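PDB 3OTX: adenosine kinase, putative from Trypanosoma brucei, which probably phosphorylates adenosine and related nucleosides to their monophosphates at the expense of ATP, a step of purine salvage. Local coordinates for residues Glu281-Pro286 and Cys320-His325. The protein carries 1 engineered substitution. Numbering follows the deposited sequence.
With AP5 (bis(adenosine)-5'-pentaphosphate), chain C.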
# COMPACT_ATOMS: atom_id res chain seq x y z
N GLU A 281 -2.65 -1.13 -22.53
CA GLU A 281 -1.47 -1.90 -22.91
C GLU A 281 -1.18 -2.92 -21.82
O GLU A 281 -1.71 -2.85 -20.70
CB GLU A 281 -0.23 -1.01 -22.98
CG GLU A 281 -0.35 0.29 -23.72
CD GLU A 281 0.72 1.26 -23.27
OE1 GLU A 281 1.91 0.85 -23.20
OE2 GLU A 281 0.38 2.43 -22.99
N THR A 282 -0.32 -3.88 -22.15
CA THR A 282 0.17 -4.80 -21.14
C THR A 282 1.69 -4.67 -21.07
O THR A 282 2.36 -4.47 -22.08
CB THR A 282 -0.25 -6.26 -21.43
OG1 THR A 282 0.10 -6.61 -22.77
CG2 THR A 282 -1.76 -6.44 -21.26
N VAL A 283 2.20 -4.76 -19.84
CA VAL A 283 3.62 -4.70 -19.59
C VAL A 283 4.09 -6.05 -19.05
O VAL A 283 3.74 -6.43 -17.93
CB VAL A 283 3.92 -3.61 -18.54
CG1 VAL A 283 5.41 -3.45 -18.34
CG2 VAL A 283 3.27 -2.28 -18.92
N PRO A 284 4.92 -6.77 -19.83
CA PRO A 284 5.33 -8.13 -19.41
C PRO A 284 6.13 -8.13 -18.13
O PRO A 284 6.89 -7.19 -17.85
CB PRO A 284 6.18 -8.63 -20.56
CG PRO A 284 5.81 -7.80 -21.73
CD PRO A 284 5.29 -6.49 -21.23
N VAL A 285 5.94 -9.18 -17.36
CA VAL A 285 6.72 -9.36 -16.14
C VAL A 285 7.90 -10.27 -16.52
O VAL A 285 7.71 -11.36 -17.10
CB VAL A 285 5.85 -10.03 -15.05
CG1 VAL A 285 6.72 -10.54 -13.90
CG2 VAL A 285 4.81 -9.07 -14.55
N PRO A 286 9.15 -9.84 -16.21
CA PRO A 286 10.30 -10.66 -16.58
C PRO A 286 10.25 -12.06 -15.96
O PRO A 286 9.85 -12.22 -14.81
CB PRO A 286 11.50 -9.86 -16.06
CG PRO A 286 11.00 -8.48 -15.92
CD PRO A 286 9.55 -8.61 -15.52
N CYS A 320 7.48 3.06 -15.32
CA CYS A 320 7.09 3.03 -13.91
C CYS A 320 6.68 1.59 -13.57
O CYS A 320 7.08 1.04 -12.53
CB CYS A 320 5.94 4.02 -13.66
SG CYS A 320 6.48 5.75 -13.77
N CYS A 321 5.92 0.97 -14.47
CA CYS A 321 5.55 -0.45 -14.32
C CYS A 321 6.76 -1.40 -14.33
O CYS A 321 6.87 -2.29 -13.48
CB CYS A 321 4.51 -0.88 -15.38
SG CYS A 321 2.92 -0.09 -15.23
N GLU A 322 7.67 -1.23 -15.30
CA GLU A 322 8.93 -1.99 -15.35
C GLU A 322 9.70 -1.86 -14.03
O GLU A 322 10.24 -2.84 -13.53
CB GLU A 322 9.79 -1.57 -16.56
CG GLU A 322 9.13 -1.94 -17.88
CD GLU A 322 9.74 -1.24 -19.08
OE1 GLU A 322 9.34 -1.63 -20.20
OE2 GLU A 322 10.61 -0.35 -18.92
N THR A 323 9.74 -0.64 -13.48
CA THR A 323 10.47 -0.42 -12.22
C THR A 323 9.77 -1.14 -11.05
O THR A 323 10.44 -1.77 -10.21
CB THR A 323 10.61 1.08 -11.93
OG1 THR A 323 11.21 1.71 -13.07
CG2 THR A 323 11.50 1.31 -10.70
N GLY A 324 8.45 -1.09 -11.03
CA GLY A 324 7.67 -1.80 -10.02
C GLY A 324 7.90 -3.30 -10.14
O GLY A 324 7.94 -3.99 -9.12
N HIS A 325 8.03 -3.82 -11.36
CA HIS A 325 8.33 -5.26 -11.50
C HIS A 325 9.69 -5.58 -10.91
O HIS A 325 9.87 -6.60 -10.26
CB HIS A 325 8.32 -5.71 -12.96
CG HIS A 325 6.99 -5.59 -13.62
ND1 HIS A 325 6.86 -5.60 -14.99
CD2 HIS A 325 5.74 -5.46 -13.11
CE1 HIS A 325 5.58 -5.48 -15.30
NE2 HIS A 325 4.88 -5.40 -14.18
PA AP5 C . 1.02 -9.38 -7.58
O1A AP5 C . 0.94 -10.84 -7.15
O2A AP5 C . 0.03 -9.00 -8.66
O3A AP5 C . 0.79 -8.34 -6.37
PB AP5 C . -0.25 -8.50 -5.14
O1B AP5 C . -1.34 -9.49 -5.43
O2B AP5 C . -0.66 -7.12 -4.76
O3B AP5 C . 0.75 -9.11 -4.07
PG AP5 C . 0.54 -9.92 -2.71
O1G AP5 C . 1.79 -10.71 -2.48
O2G AP5 C . -0.63 -10.88 -2.72
O3G AP5 C . 0.47 -8.74 -1.71
PD AP5 C . 0.26 -8.74 -0.10
O1D AP5 C . 0.11 -10.13 0.50
O2D AP5 C . -0.82 -7.72 0.15
O3D AP5 C . 1.70 -8.21 0.38
PE AP5 C . 2.14 -6.67 0.52
O1E AP5 C . 1.59 -5.87 -0.63
O2E AP5 C . 3.65 -6.61 0.76
O5F AP5 C . 2.54 -9.08 -7.98
C5F AP5 C . 2.97 -7.75 -8.26
C4F AP5 C . 4.21 -7.81 -9.12
O4F AP5 C . 5.21 -8.63 -8.49
C3F AP5 C . 4.01 -8.48 -10.48
O3F AP5 C . 3.57 -7.54 -11.42
C2F AP5 C . 5.36 -9.08 -10.77
O2F AP5 C . 6.22 -8.10 -11.28
C1F AP5 C . 5.87 -9.46 -9.37
N9A AP5 C . 5.55 -10.86 -8.98
C8A AP5 C . 4.62 -11.27 -8.03
N7A AP5 C . 4.67 -12.63 -7.96
C5A AP5 C . 5.61 -13.08 -8.83
C6A AP5 C . 6.10 -14.32 -9.14
N6A AP5 C . 5.73 -15.42 -8.48
N1A AP5 C . 7.10 -14.43 -10.08
C2A AP5 C . 7.64 -13.31 -10.70
N3A AP5 C . 7.15 -12.07 -10.37
C4A AP5 C . 6.18 -11.95 -9.44
O5J AP5 C . 1.37 -6.17 1.86
C5J AP5 C . 1.65 -6.79 3.11
C4J AP5 C . 1.47 -5.68 4.13
O4J AP5 C . 0.08 -5.36 4.29
C3J AP5 C . 1.90 -6.08 5.55
O3J AP5 C . 3.15 -5.45 5.82
C2J AP5 C . 0.76 -5.59 6.46
O2J AP5 C . 1.21 -4.87 7.60
C1J AP5 C . -0.02 -4.69 5.53
N9B AP5 C . -1.42 -4.51 5.92
C8B AP5 C . -2.34 -5.52 6.08
N7B AP5 C . -3.49 -4.94 6.49
C5B AP5 C . -3.31 -3.59 6.59
C6B AP5 C . -4.16 -2.54 6.95
N6B AP5 C . -5.42 -2.70 7.38
N1B AP5 C . -3.59 -1.29 6.96
C2B AP5 C . -2.31 -1.01 6.55
N3B AP5 C . -1.46 -2.06 6.23
C4B AP5 C . -1.99 -3.32 6.22
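Val285 lays its CG2 methyl over one face of the His325 imidazole, a CH-pi contact in which CG2 stands 3.8 Å from the ring centroid and 14° off the ring normal. The opposite face is covered from within its own helix, where Cys321 O lies 3.3 Å above the ring plane near the rim, so the flat group is sandwiched between a methyl and a carbonyl. Its rotation is further fixed at NE2, which is hydrogen-bonded to Thr272 OG1 on the neighbouring strand. At the edge, near the ring plane, Val283 O approaches CE1 of His325 at 3.3 Å. With chi1 at -175°, Val283 turns CG1 away from its own backbone N and onto CE1 of His325 at 3.7 Å, while its CG2 meets Cys321 CB at 4.0 Å, an apolar contact one helical turn back. Pro286 CD touches the histidine obliquely from the C-terminal end of 281-286. The ligand ribose completes the setting: its hydroxyl O2F lies 3.2 Å from His325 CD2 and 3.6 Å from Val285 CG1. Edge strand 279-283 and the loop after it thus pack on helix 317-332, and Val285 and His325 carry that packing to one ribose of AP5, in the nucleotide pocket of this PfkB-family, ribokinase-like fold.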